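Local coordinates for protein galectin (Ovis aries, PDB 6N44) that probably binds beta-galactoside sugars through a carbohydrate-recognition domain built as a beta sandwich, at residues M3-N8 against D130-S135; L16-M21 against L117-V122; I24-L29 against Q88-Q93; E37-F42 against R55-D60; I62-T67 against E76-T81. One frame throughout, in Å; residues are numbered along the deposited sequence.

Contact 1. Residues M3-N8 against D130-S135; sequences MDSLPN and DIVLTS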
# COMPACT_ATOMS: atom_id res chain seq x y z
N MET A 3 -8.83 -6.06 26.46
CA MET A 3 -8.84 -5.49 25.12
C MET A 3 -8.99 -6.63 24.12
O MET A 3 -8.49 -7.73 24.35
CB MET A 3 -7.56 -4.68 24.84
CG MET A 3 -6.28 -5.50 24.89
SD MET A 3 -4.75 -4.60 24.51
CE MET A 3 -4.99 -4.21 22.78
N ASP A 4 -9.70 -6.35 23.03
CA ASP A 4 -9.89 -7.35 21.98
C ASP A 4 -8.59 -7.58 21.22
O ASP A 4 -7.79 -6.66 21.02
CB ASP A 4 -10.97 -6.91 21.00
CG ASP A 4 -12.24 -6.52 21.69
OD1 ASP A 4 -12.98 -7.44 22.12
OD2 ASP A 4 -12.51 -5.31 21.81
N SER A 5 -8.39 -8.82 20.78
CA SER A 5 -7.22 -9.10 19.97
C SER A 5 -7.50 -10.31 19.08
O SER A 5 -8.48 -11.03 19.25
CB SER A 5 -5.98 -9.32 20.85
OG SER A 5 -6.15 -10.45 21.67
N LEU A 6 -6.61 -10.51 18.15
CA LEU A 6 -6.67 -11.55 17.15
C LEU A 6 -5.89 -12.76 17.62
O LEU A 6 -5.02 -12.65 18.49
CB LEU A 6 -6.09 -11.03 15.83
CG LEU A 6 -6.89 -9.98 15.08
CD1 LEU A 6 -6.03 -9.44 13.96
CD2 LEU A 6 -8.16 -10.61 14.51
N PRO A 7 -6.15 -13.93 17.04
CA PRO A 7 -5.38 -15.12 17.42
C PRO A 7 -3.91 -14.93 17.11
O PRO A 7 -3.53 -14.24 16.16
CB PRO A 7 -6.00 -16.23 16.56
CG PRO A 7 -7.39 -15.75 16.27
CD PRO A 7 -7.21 -14.25 16.07
N ASN A 8 -3.07 -15.56 17.92
CA ASN A 8 -1.63 -15.52 17.73
C ASN A 8 -1.11 -16.93 17.93
O ASN A 8 -1.16 -17.45 19.04
CB ASN A 8 -0.98 -14.53 18.71
CG ASN A 8 0.54 -14.55 18.67
OD1 ASN A 8 1.17 -15.28 17.88
ND2 ASN A 8 1.15 -13.74 19.51
N ASP A 130 5.79 -12.72 20.71
CA ASP A 130 5.36 -12.28 22.04
C ASP A 130 4.64 -10.94 21.92
O ASP A 130 5.14 -9.88 22.30
CB ASP A 130 6.56 -12.22 22.96
CG ASP A 130 7.33 -13.51 22.96
OD1 ASP A 130 6.79 -14.50 23.51
OD2 ASP A 130 8.44 -13.55 22.37
N ILE A 131 3.42 -11.00 21.37
CA ILE A 131 2.69 -9.79 21.01
C ILE A 131 1.21 -9.94 21.33
O ILE A 131 0.67 -11.05 21.35
CB ILE A 131 2.87 -9.45 19.50
CG1 ILE A 131 2.36 -10.60 18.63
CG2 ILE A 131 4.33 -9.16 19.16
CD1 ILE A 131 2.34 -10.27 17.13
N VAL A 132 0.57 -8.81 21.58
CA VAL A 132 -0.88 -8.70 21.44
C VAL A 132 -1.15 -8.09 20.07
O VAL A 132 -0.73 -6.96 19.78
CB VAL A 132 -1.51 -7.86 22.56
CG1 VAL A 132 -3.03 -7.74 22.34
CG2 VAL A 132 -1.24 -8.51 23.92
N LEU A 133 -1.81 -8.86 19.21
CA LEU A 133 -2.07 -8.48 17.83
C LEU A 133 -3.49 -7.95 17.74
O LEU A 133 -4.44 -8.68 18.05
CB LEU A 133 -1.88 -9.68 16.90
CG LEU A 133 -2.19 -9.48 15.42
CD1 LEU A 133 -1.17 -8.54 14.78
CD2 LEU A 133 -2.21 -10.82 14.70
N THR A 134 -3.65 -6.69 17.34
CA THR A 134 -5.00 -6.13 17.30
C THR A 134 -5.61 -6.09 15.91
O THR A 134 -6.82 -6.26 15.79
CB THR A 134 -5.03 -4.72 17.92
OG1 THR A 134 -4.19 -3.82 17.19
CG2 THR A 134 -4.58 -4.76 19.36
N SER A 135 -4.82 -5.88 14.85
CA SER A 135 -5.40 -5.91 13.51
C SER A 135 -4.33 -6.23 12.48
O SER A 135 -3.14 -5.96 12.68
CB SER A 135 -6.09 -4.60 13.14
OG SER A 135 -5.18 -3.51 13.21
O HOH W 1 -8.55 -6.59 17.67
O HOH W 2 -3.08 -11.40 19.89

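Contact 2. Residues L16-M21 against L117-V122; sequences LTVCYM and LPLQSV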
# COMPACT_ATOMS: atom_id res chain seq x y z
N LEU A 16 -0.02 -11.88 -3.47
CA LEU A 16 0.66 -10.61 -3.54
C LEU A 16 0.59 -10.05 -4.95
O LEU A 16 0.45 -10.78 -5.94
CB LEU A 16 2.12 -10.74 -3.12
CG LEU A 16 2.40 -11.29 -1.71
CD1 LEU A 16 3.89 -11.20 -1.40
CD2 LEU A 16 1.59 -10.54 -0.67
N THR A 17 0.70 -8.74 -5.04
CA THR A 17 0.91 -8.13 -6.34
C THR A 17 2.10 -7.19 -6.25
O THR A 17 2.75 -7.10 -5.20
CB THR A 17 -0.32 -7.35 -6.80
OG1 THR A 17 -0.51 -6.22 -5.93
CG2 THR A 17 -1.58 -8.23 -6.80
N VAL A 18 2.32 -6.46 -7.33
CA VAL A 18 3.38 -5.47 -7.46
C VAL A 18 3.05 -4.16 -6.76
O VAL A 18 3.91 -3.26 -6.69
CB VAL A 18 3.56 -5.45 -9.00
CG1 VAL A 18 3.24 -4.10 -9.61
CG2 VAL A 18 4.89 -6.03 -9.39
N CYS A 19 1.83 -4.03 -6.22
CA CYS A 19 1.45 -2.87 -5.42
C CYS A 19 0.50 -3.39 -4.35
O CYS A 19 -0.72 -3.41 -4.55
CB CYS A 19 0.80 -1.77 -6.25
SG CYS A 19 0.39 -0.33 -5.23
N TYR A 20 1.07 -3.81 -3.22
CA TYR A 20 0.35 -4.56 -2.19
C TYR A 20 0.82 -4.12 -0.81
O TYR A 20 2.02 -3.98 -0.58
CB TYR A 20 0.59 -6.06 -2.38
CG TYR A 20 -0.29 -6.96 -1.55
CD1 TYR A 20 -1.46 -7.52 -2.09
CD2 TYR A 20 0.04 -7.26 -0.23
CE1 TYR A 20 -2.26 -8.36 -1.34
CE2 TYR A 20 -0.77 -8.10 0.54
CZ TYR A 20 -1.91 -8.64 -0.02
OH TYR A 20 -2.69 -9.48 0.73
N MET A 21 -0.12 -3.94 0.12
CA MET A 21 0.21 -3.44 1.45
C MET A 21 -0.35 -4.37 2.51
O MET A 21 -1.50 -4.81 2.43
CB MET A 21 -0.34 -2.05 1.69
CG MET A 21 0.06 -1.52 3.07
SD MET A 21 -0.65 0.10 3.36
CE MET A 21 -0.03 0.95 1.92
N LEU A 117 12.78 -14.96 -3.99
CA LEU A 117 11.81 -15.82 -4.63
C LEU A 117 10.68 -14.96 -5.17
O LEU A 117 10.41 -13.88 -4.63
CB LEU A 117 11.26 -16.85 -3.63
CG LEU A 117 12.28 -17.92 -3.23
CD1 LEU A 117 11.76 -18.80 -2.11
CD2 LEU A 117 12.60 -18.75 -4.47
N PRO A 118 9.99 -15.41 -6.22
CA PRO A 118 8.93 -14.57 -6.82
C PRO A 118 7.84 -14.21 -5.81
O PRO A 118 7.36 -15.06 -5.05
CB PRO A 118 8.38 -15.45 -7.95
CG PRO A 118 9.51 -16.44 -8.24
CD PRO A 118 10.12 -16.70 -6.91
N LEU A 119 7.42 -12.94 -5.84
CA LEU A 119 6.37 -12.53 -4.92
C LEU A 119 5.08 -13.28 -5.23
O LEU A 119 4.25 -13.48 -4.33
CB LEU A 119 6.17 -11.01 -4.98
CG LEU A 119 5.70 -10.38 -6.30
CD1 LEU A 119 4.18 -10.37 -6.37
CD2 LEU A 119 6.26 -8.97 -6.45
N GLN A 120 4.91 -13.73 -6.48
CA GLN A 120 3.75 -14.52 -6.87
C GLN A 120 3.71 -15.89 -6.20
O GLN A 120 2.66 -16.54 -6.24
CB GLN A 120 3.72 -14.72 -8.39
CG GLN A 120 3.60 -13.44 -9.21
CD GLN A 120 4.94 -12.74 -9.39
OE1 GLN A 120 5.99 -13.27 -9.02
NE2 GLN A 120 4.91 -11.53 -9.96
N SER A 121 4.80 -16.34 -5.59
CA SER A 121 4.79 -17.64 -4.93
C SER A 121 4.38 -17.57 -3.46
O SER A 121 4.15 -18.62 -2.85
CB SER A 121 6.17 -18.31 -5.07
OG SER A 121 7.14 -17.69 -4.24
N VAL A 122 4.27 -16.36 -2.89
CA VAL A 122 3.74 -16.21 -1.54
C VAL A 122 2.26 -16.53 -1.55
O VAL A 122 1.49 -16.00 -2.36
CB VAL A 122 3.99 -14.78 -1.03
CG1 VAL A 122 3.33 -14.57 0.35
CG2 VAL A 122 5.48 -14.46 -0.98
O HOH W 3 1.62 -14.09 -4.02

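Contact 3. Residues I24-L29 against Q88-Q93; sequences IKANLL and QPFELQ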
# COMPACT_ATOMS: atom_id res chain seq x y z
N ILE A 24 -0.01 -4.13 10.02
CA ILE A 24 -0.15 -4.87 11.28
C ILE A 24 -0.11 -3.88 12.42
O ILE A 24 0.78 -3.02 12.48
CB ILE A 24 0.99 -5.90 11.44
CG1 ILE A 24 0.87 -7.00 10.39
CG2 ILE A 24 1.02 -6.46 12.88
CD1 ILE A 24 2.21 -7.60 10.00
N LYS A 25 -1.06 -4.00 13.35
CA LYS A 25 -1.04 -3.20 14.57
C LYS A 25 -0.94 -4.14 15.75
O LYS A 25 -1.78 -5.04 15.91
CB LYS A 25 -2.29 -2.32 14.67
CG LYS A 25 -2.36 -1.27 13.55
CD LYS A 25 -3.55 -0.36 13.67
CE LYS A 25 -3.48 0.72 12.61
NZ LYS A 25 -4.75 1.48 12.44
N ALA A 26 0.10 -3.96 16.57
CA ALA A 26 0.39 -4.89 17.66
C ALA A 26 1.16 -4.18 18.76
O ALA A 26 1.53 -3.01 18.64
CB ALA A 26 1.18 -6.11 17.14
N ASN A 27 1.42 -4.91 19.85
CA ASN A 27 2.18 -4.40 20.99
C ASN A 27 2.97 -5.55 21.59
O ASN A 27 2.41 -6.63 21.81
CB ASN A 27 1.24 -3.80 22.04
CG ASN A 27 1.98 -3.00 23.08
OD1 ASN A 27 3.22 -3.05 23.18
ND2 ASN A 27 1.23 -2.24 23.88
N LEU A 28 4.25 -5.32 21.87
CA LEU A 28 5.09 -6.36 22.45
C LEU A 28 4.74 -6.60 23.92
O LEU A 28 4.52 -5.65 24.68
CB LEU A 28 6.57 -6.00 22.34
CG LEU A 28 7.13 -5.82 20.93
CD1 LEU A 28 8.39 -4.99 21.01
CD2 LEU A 28 7.41 -7.17 20.30
N LEU A 29 4.69 -7.87 24.29
CA LEU A 29 4.47 -8.33 25.66
C LEU A 29 5.76 -8.26 26.47
O LEU A 29 6.84 -7.94 25.97
CB LEU A 29 3.93 -9.76 25.67
CG LEU A 29 2.51 -10.03 25.15
CD1 LEU A 29 2.21 -11.51 24.99
CD2 LEU A 29 1.49 -9.38 26.05
N GLN A 88 4.86 0.08 23.89
CA GLN A 88 4.09 1.02 23.09
C GLN A 88 3.48 0.29 21.91
O GLN A 88 4.17 -0.50 21.26
CB GLN A 88 4.97 2.16 22.58
CG GLN A 88 5.54 3.06 23.65
CD GLN A 88 4.47 3.87 24.35
OE1 GLN A 88 3.78 4.68 23.72
NE2 GLN A 88 4.32 3.65 25.66
N PRO A 89 2.20 0.49 21.61
CA PRO A 89 1.64 -0.10 20.39
C PRO A 89 2.33 0.49 19.17
O PRO A 89 2.70 1.67 19.14
CB PRO A 89 0.16 0.29 20.45
CG PRO A 89 -0.10 0.51 21.93
CD PRO A 89 1.17 1.15 22.43
N PHE A 90 2.55 -0.36 18.17
CA PHE A 90 3.23 0.04 16.95
C PHE A 90 2.38 -0.35 15.74
O PHE A 90 1.51 -1.23 15.80
CB PHE A 90 4.64 -0.58 16.84
CG PHE A 90 4.66 -2.10 16.90
CD1 PHE A 90 4.52 -2.86 15.73
CD2 PHE A 90 4.83 -2.77 18.10
CE1 PHE A 90 4.54 -4.27 15.78
CE2 PHE A 90 4.85 -4.19 18.15
CZ PHE A 90 4.71 -4.93 17.00
N GLU A 91 2.66 0.33 14.64
CA GLU A 91 2.11 -0.00 13.34
C GLU A 91 3.25 -0.44 12.42
O GLU A 91 4.13 0.36 12.10
CB GLU A 91 1.38 1.19 12.74
CG GLU A 91 0.88 0.92 11.35
CD GLU A 91 0.17 2.12 10.77
OE1 GLU A 91 0.52 2.51 9.64
OE2 GLU A 91 -0.72 2.68 11.46
N LEU A 92 3.22 -1.69 12.00
CA LEU A 92 4.22 -2.27 11.12
C LEU A 92 3.59 -2.46 9.74
O LEU A 92 2.56 -3.13 9.61
CB LEU A 92 4.73 -3.59 11.69
CG LEU A 92 5.54 -4.52 10.79
CD1 LEU A 92 6.88 -3.88 10.38
CD2 LEU A 92 5.76 -5.84 11.51
N GLN A 93 4.22 -1.86 8.72
CA GLN A 93 3.73 -1.95 7.35
C GLN A 93 4.74 -2.64 6.45
O GLN A 93 5.93 -2.29 6.47
CB GLN A 93 3.44 -0.57 6.76
CG GLN A 93 2.19 0.11 7.27
CD GLN A 93 2.11 1.52 6.72
OE1 GLN A 93 2.89 2.39 7.12
NE2 GLN A 93 1.20 1.73 5.76
O HOH W 4 -3.51 3.07 10.58
O HOH W 5 5.51 -2.93 21.53

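Contact 4. Residues E37-F42 against R55-D60; sequences ELQVDF and RFWYCD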
# COMPACT_ATOMS: atom_id res chain seq x y z
N GLU A 37 9.72 -11.40 21.03
CA GLU A 37 10.06 -11.50 19.62
C GLU A 37 8.84 -11.21 18.77
O GLU A 37 7.70 -11.41 19.19
CB GLU A 37 10.57 -12.91 19.27
CG GLU A 37 11.51 -13.50 20.29
CD GLU A 37 12.23 -14.77 19.81
OE1 GLU A 37 11.82 -15.34 18.77
OE2 GLU A 37 13.21 -15.19 20.47
N LEU A 38 9.09 -10.76 17.55
CA LEU A 38 8.08 -10.56 16.53
C LEU A 38 8.55 -11.25 15.26
O LEU A 38 9.71 -11.13 14.88
CB LEU A 38 7.84 -9.05 16.29
CG LEU A 38 7.09 -8.65 15.02
CD1 LEU A 38 5.66 -9.22 15.03
CD2 LEU A 38 7.09 -7.13 14.91
N GLN A 39 7.65 -11.97 14.59
CA GLN A 39 8.03 -12.71 13.40
C GLN A 39 6.91 -12.66 12.37
O GLN A 39 5.77 -13.02 12.68
CB GLN A 39 8.37 -14.17 13.72
CG GLN A 39 8.82 -14.92 12.48
CD GLN A 39 9.36 -16.28 12.84
OE1 GLN A 39 10.48 -16.39 13.32
NE2 GLN A 39 8.55 -17.31 12.65
N VAL A 40 7.23 -12.24 11.14
CA VAL A 40 6.25 -12.17 10.05
C VAL A 40 6.78 -12.98 8.87
O VAL A 40 7.86 -12.68 8.35
CB VAL A 40 5.94 -10.73 9.61
CG1 VAL A 40 4.91 -10.74 8.47
CG2 VAL A 40 5.43 -9.89 10.78
N ASP A 41 6.00 -13.97 8.44
CA ASP A 41 6.38 -14.83 7.33
C ASP A 41 5.47 -14.56 6.15
O ASP A 41 4.24 -14.72 6.25
CB ASP A 41 6.30 -16.32 7.71
CG ASP A 41 7.50 -16.79 8.53
OD1 ASP A 41 8.44 -15.98 8.72
OD2 ASP A 41 7.52 -17.96 8.98
N PHE A 42 6.06 -14.16 5.04
CA PHE A 42 5.42 -14.25 3.73
C PHE A 42 5.86 -15.60 3.17
O PHE A 42 6.94 -15.73 2.58
CB PHE A 42 5.83 -13.09 2.83
CG PHE A 42 5.33 -11.74 3.30
CD1 PHE A 42 5.92 -11.08 4.37
CD2 PHE A 42 4.27 -11.12 2.65
CE1 PHE A 42 5.46 -9.82 4.78
CE2 PHE A 42 3.80 -9.87 3.06
CZ PHE A 42 4.40 -9.22 4.12
N ARG A 55 11.00 -13.79 5.46
CA ARG A 55 10.75 -13.78 6.90
C ARG A 55 11.34 -12.51 7.48
O ARG A 55 12.50 -12.18 7.21
CB ARG A 55 11.36 -15.01 7.60
CG ARG A 55 11.47 -14.84 9.13
CD ARG A 55 11.84 -16.14 9.89
NE ARG A 55 10.77 -17.13 9.78
CZ ARG A 55 10.81 -18.34 10.33
NH1 ARG A 55 11.85 -18.73 11.05
NH2 ARG A 55 9.78 -19.16 10.16
N PHE A 56 10.55 -11.82 8.28
CA PHE A 56 10.96 -10.64 9.03
C PHE A 56 10.91 -11.01 10.50
O PHE A 56 9.87 -11.45 11.00
CB PHE A 56 10.02 -9.45 8.75
CG PHE A 56 10.29 -8.21 9.60
CD1 PHE A 56 11.11 -7.19 9.14
CD2 PHE A 56 9.67 -8.05 10.83
CE1 PHE A 56 11.34 -6.04 9.91
CE2 PHE A 56 9.88 -6.90 11.61
CZ PHE A 56 10.72 -5.89 11.14
N TRP A 57 12.03 -10.82 11.20
CA TRP A 57 12.18 -11.24 12.58
C TRP A 57 12.76 -10.09 13.39
O TRP A 57 13.72 -9.45 12.96
CB TRP A 57 13.10 -12.47 12.68
CG TRP A 57 13.35 -12.95 14.09
CD1 TRP A 57 12.61 -13.85 14.80
CD2 TRP A 57 14.43 -12.55 14.96
NE1 TRP A 57 13.16 -14.04 16.05
CE2 TRP A 57 14.27 -13.25 16.17
CE3 TRP A 57 15.51 -11.67 14.82
CZ2 TRP A 57 15.16 -13.11 17.24
CZ3 TRP A 57 16.39 -11.52 15.90
CH2 TRP A 57 16.21 -12.25 17.09
N TYR A 58 12.17 -9.83 14.54
CA TYR A 58 12.63 -8.73 15.37
C TYR A 58 12.72 -9.20 16.80
O TYR A 58 11.81 -9.87 17.30
CB TYR A 58 11.70 -7.49 15.32
CG TYR A 58 12.09 -6.51 16.42
CD1 TYR A 58 13.15 -5.64 16.24
CD2 TYR A 58 11.44 -6.52 17.65
CE1 TYR A 58 13.54 -4.77 17.25
CE2 TYR A 58 11.82 -5.66 18.67
CZ TYR A 58 12.87 -4.79 18.47
OH TYR A 58 13.25 -3.92 19.47
N CYS A 59 13.79 -8.80 17.48
CA CYS A 59 13.89 -9.00 18.92
C CYS A 59 15.00 -8.10 19.44
O CYS A 59 16.09 -8.08 18.86
CB CYS A 59 14.17 -10.46 19.26
SG CYS A 59 14.24 -10.80 21.05
N ASP A 60 14.69 -7.33 20.48
CA ASP A 60 15.69 -6.62 21.28
C ASP A 60 16.62 -5.77 20.41
O ASP A 60 17.85 -5.92 20.42
CB ASP A 60 16.49 -7.62 22.12
CG ASP A 60 17.43 -6.93 23.09
OD1 ASP A 60 18.53 -7.47 23.34
OD2 ASP A 60 17.06 -5.86 23.60

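Contact 5. Residues I62-T67 against E76-T81; sequences IVVMNT and EQKLHT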
# COMPACT_ATOMS: atom_id res chain seq x y z
N ILE A 62 17.02 -5.68 17.12
CA ILE A 62 17.67 -6.31 15.98
C ILE A 62 16.62 -6.87 15.03
O ILE A 62 15.71 -7.59 15.45
CB ILE A 62 18.64 -7.42 16.44
CG1 ILE A 62 19.79 -6.81 17.24
CG2 ILE A 62 19.15 -8.23 15.27
CD1 ILE A 62 20.83 -7.81 17.63
N VAL A 63 16.74 -6.52 13.74
CA VAL A 63 15.91 -7.10 12.69
C VAL A 63 16.77 -8.08 11.90
O VAL A 63 17.87 -7.72 11.45
CB VAL A 63 15.35 -6.01 11.75
CG1 VAL A 63 14.81 -6.64 10.47
CG2 VAL A 63 14.30 -5.13 12.44
N VAL A 64 16.26 -9.29 11.69
CA VAL A 64 16.87 -10.22 10.75
C VAL A 64 15.84 -10.57 9.68
O VAL A 64 14.69 -10.91 10.00
CB VAL A 64 17.39 -11.49 11.45
CG1 VAL A 64 18.01 -12.43 10.42
CG2 VAL A 64 18.39 -11.11 12.54
N MET A 65 16.24 -10.48 8.41
CA MET A 65 15.39 -10.89 7.30
C MET A 65 16.11 -11.94 6.47
O MET A 65 17.32 -11.83 6.24
CB MET A 65 15.01 -9.69 6.42
CG MET A 65 14.23 -8.61 7.20
SD MET A 65 14.02 -7.09 6.26
CE MET A 65 15.64 -6.33 6.40
N ASN A 66 15.38 -12.94 6.00
CA ASN A 66 16.01 -14.02 5.26
C ASN A 66 14.97 -14.72 4.41
O ASN A 66 13.78 -14.43 4.47
CB ASN A 66 16.70 -15.00 6.21
CG ASN A 66 17.93 -15.63 5.60
OD1 ASN A 66 18.13 -15.58 4.39
ND2 ASN A 66 18.78 -16.20 6.45
N THR A 67 15.45 -15.68 3.62
CA THR A 67 14.64 -16.48 2.70
C THR A 67 14.98 -17.94 2.92
O THR A 67 16.16 -18.31 3.00
CB THR A 67 14.92 -16.10 1.24
OG1 THR A 67 14.55 -14.73 1.01
CG2 THR A 67 14.15 -17.00 0.31
N GLU A 76 21.62 -13.80 5.82
CA GLU A 76 20.79 -12.86 6.57
C GLU A 76 21.06 -11.42 6.14
O GLU A 76 22.20 -11.03 5.91
CB GLU A 76 21.05 -12.97 8.07
CG GLU A 76 20.74 -14.29 8.69
CD GLU A 76 20.94 -14.27 10.19
OE1 GLU A 76 21.72 -13.42 10.69
OE2 GLU A 76 20.31 -15.10 10.88
N GLN A 77 19.99 -10.63 6.08
CA GLN A 77 20.09 -9.18 6.08
C GLN A 77 19.73 -8.72 7.49
O GLN A 77 18.59 -8.91 7.93
CB GLN A 77 19.18 -8.55 5.02
CG GLN A 77 19.33 -7.03 4.94
CD GLN A 77 18.42 -6.36 3.91
OE1 GLN A 77 17.94 -6.99 2.96
NE2 GLN A 77 18.19 -5.07 4.09
N LYS A 78 20.70 -8.15 8.21
CA LYS A 78 20.54 -7.86 9.63
C LYS A 78 20.81 -6.39 9.92
O LYS A 78 21.77 -5.83 9.39
CB LYS A 78 21.48 -8.73 10.48
CG LYS A 78 21.62 -8.23 11.90
CD LYS A 78 22.71 -8.97 12.68
CE LYS A 78 22.30 -10.39 13.02
NZ LYS A 78 23.06 -10.93 14.19
N LEU A 79 19.99 -5.78 10.78
CA LEU A 79 20.19 -4.38 11.12
C LEU A 79 19.69 -4.09 12.53
O LEU A 79 19.01 -4.91 13.15
CB LEU A 79 19.49 -3.44 10.13
CG LEU A 79 17.97 -3.54 10.14
CD1 LEU A 79 17.33 -2.17 9.91
CD2 LEU A 79 17.54 -4.52 9.07
N HIS A 80 20.05 -2.91 13.02
CA HIS A 80 19.60 -2.40 14.31
C HIS A 80 18.54 -1.33 14.10
O HIS A 80 18.63 -0.52 13.17
CB HIS A 80 20.76 -1.79 15.11
CG HIS A 80 21.85 -2.77 15.42
ND1 HIS A 80 22.07 -3.25 16.69
CD2 HIS A 80 22.79 -3.34 14.63
CE1 HIS A 80 23.10 -4.08 16.67
NE2 HIS A 80 23.56 -4.15 15.43
N THR A 81 17.54 -1.31 14.97
CA THR A 81 16.53 -0.27 14.93
C THR A 81 16.00 -0.05 16.34
O THR A 81 15.99 -0.97 17.16
CB THR A 81 15.38 -0.61 13.97
OG1 THR A 81 14.40 0.44 14.03
CG2 THR A 81 14.72 -1.91 14.36
O HOH W 6 18.81 -16.70 9.36

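Contact 1. Residues M3-N8 against D130-S135
The N-terminal arm of the galectin domain, Met3-Asn8, runs across strand 131-138, outermost in the five-stranded sheet within this chain, and Leu6 and Leu133 make the central touch. Leu6 N gives its hydrogen to Leu133 O at 2.8 Å in an almost straight bond (177°). Beyond it the leucine side chain turns along the strand: Leu6 CB rests 4.0 Å from Leu133 CD2, while Leu6 CD1 comes over the backbone at Ser135 CA, 3.6 Å away. On the other side of the strand, Ser5 CB packs against Val132 CG1 and the bent thioether of Met3 brings CE tightly onto Thr134 CG2. The arm is not a further strand, since its direction lies 104° from that of 131-135. Thr134 and Ser135 both face Lys25 in a classic beta bulge, and Thr134 OG1 bonds to Lys25 O. A water donates to Leu6 O and accepts from Leu133 N, a second link beside the direct Leu6 N bond. With CG anti to the backbone N (chi1 174°), Asn8 carries ND2 across Ile131 CG1 to a longer, bent bond with Ile131 O (3.3 Å), and the same amide nitrogen also bonds to Gly129 O.

Contact 2. Residues L16-M21 against L117-V122
Leu16 lays its CD1 methyl against the isopropyl group of Val122, 3.6 Å from Val122 CB and nearly as near both methyls, the two side chains crossing at a slant. The other branch, Leu16 CD2, turns away from this valine and sits over the rim of one face of the Tyr20 ring, 3.5 Å above its plane, so the leucine is wedged between loop and strand. Leu119 closes on it from the neighbouring turn: its CG lies between its own backbone N and carbonyl carbon (chi1 63°), which brings CD1 to 3.9 Å from Leu16 CB and up to the carbonyl oxygens of Leu16 and Thr17. No direct hydrogen bond joins the segments. A single water does so instead, accepting from Leu16 N at 2.8 Å and donating to Leu119 O and Val122 O, which satisfies three backbone atoms at once. Each side is stiffened locally. Cys19 N bonds to Thr17 OG1 at 3.2 Å in an ST turn, and Pro118 O receives both Ser121 N and Ser121 OG, the latter at 2.8 Å. Val18 and Cys19 also meet Phe104 of the second subunit. The arrangement is a 3-10 turn, 119-121, packed at one end of the galectin beta sandwich, beside the subunit interface.

Contact 3. Residues I24-L29 against Q88-Q93
Phe90 folds its ring back over the neighbouring strand and covers Ala26, whose small side chain accommodates it: Ala26 CB meets Phe90 CZ at 3.7 Å, and Ala26 O lies 3.3 Å above one ring face, toward the rim. The fold-back comes from chi1 of 58°, which sets CG between the backbone N and the carbonyl carbon. Leu28 closes the far end, its CG 3.9 Å from Phe90 CE2 and its side chain nearly perpendicular to that of the phenylalanine. Farther along the same face, the Ile24 and Leu92 branches touch more loosely, CD1 to CD2 at 4.2 Å. On the reverse face Lys25 and Glu91 run side by side as extended chains; a water accepts from Lys25 NZ at 2.7 Å and donates to Glu91 OE2. Beneath these shapes the backbone pairs Ile24 with Leu92 and Ala26 with Phe90, each through two hydrogen bonds. Leu38 and Val40 of the other sheet pack against the apolar face, as is typical of two facing sheets in a galectin beta sandwich.

Contact 4. Residues E37-F42 against R55-D60
Arg55 leaves its strand with CG anti to the backbone N and then bends at chi3 (-66°) to run beside Asp41. CB and CG both pass Asp41 OD1 at 3.3 Å, and CD touches both that oxygen and Gln39 OE1. NE then donates to Asp41 OD1 at 2.8 Å, and at the tip NH2 donates to Asp41 OD2 at the same distance. This is a side-on, two-nitrogen salt bridge: both oxygens use their syn lone pairs, and the carboxylate and guanidinium planes are only 3° apart. The amide of Gln39 stacks on one face of the guanidinium, NE2 lying 3.3 Å above the plane without bonding to it, while OE1 lies nearest NH1. Farther along this face, Trp57 NE1 donates to Glu37 OE1 at 3.3 Å, within the indole plane but from above the carboxylate. On the reverse face, Leu38, Val40, Phe56 and Tyr58 turn into the sandwich, and paired backbone bonds join Leu38 with Tyr58 and Val40 with Phe56. Arg55 is a galactose-binding residue; with two bonds to Asp41 and the Gln39 amide over one face, its guanidinium is fixed in rotation, and the aspartate probably stabilises its positive charge.

Contact 5. Residues I62-T67 against E76-T81
Met65 bends at chi3 (-77°) while Gln77 extends with CG anti to the backbone N, a pairing that brings Met65 CE to 3.7 Å from Gln77 NE2, a nitrogen bonded in turn to Gln112 O. The same methyl touches Leu79 CD2, which also meets Val63 CG1 at 3.7 Å, giving a continuous apolar patch on this face. On the opposite face, Val64 CG1 packs against one face of the Glu76 carboxylate, 3.5 Å from CD, and Val64 CG2 touches Lys78 CE. Asn66 and Glu76 cross at about a right angle, with amide and carboxylate planes 78° apart. Asn66 ND2 approaches Glu76 CG at 3.5 Å, and a water joins the polar ends: it accepts from ND2 at 3.0 Å and donates to Glu76 OE2 at 2.7 Å. Asn66 ND2 also bonds to Gly74 O, which helps to hold the amide. Paired backbone bonds link Val63 with Leu79 and Met65 with Gln77. This antiparallel hairpin at the edge, within this chain, of the six-stranded sheet presents Asn66 and Glu76, two residues of the galactose-binding site.

In the fold
Contacts 4 and 5 adjoin within the six-stranded sheet, where Trp57 O and Val64 N probably hydrogen-bond at 2.9 Å. Together they supply the galactose-site residues Arg55, Asn66 and Glu76; the side chains of Arg55 and Asn66 are about 6 Å apart, and no galactose is bound in this chain. Contact 3 lies in the facing sheet and packs onto contact 4, Phe90 CZ meeting Leu38 CD2 at 3.9 Å. Strand 131-135 of contact 1 continues that facing sheet, with Val132 N probably bonded to Asn27 O. Contact 2, centred about 25 Å from the centre of contact 1, touches contact 4 through Val122 and Phe42; its Val122 side chain is about 10 Å from that of Arg55.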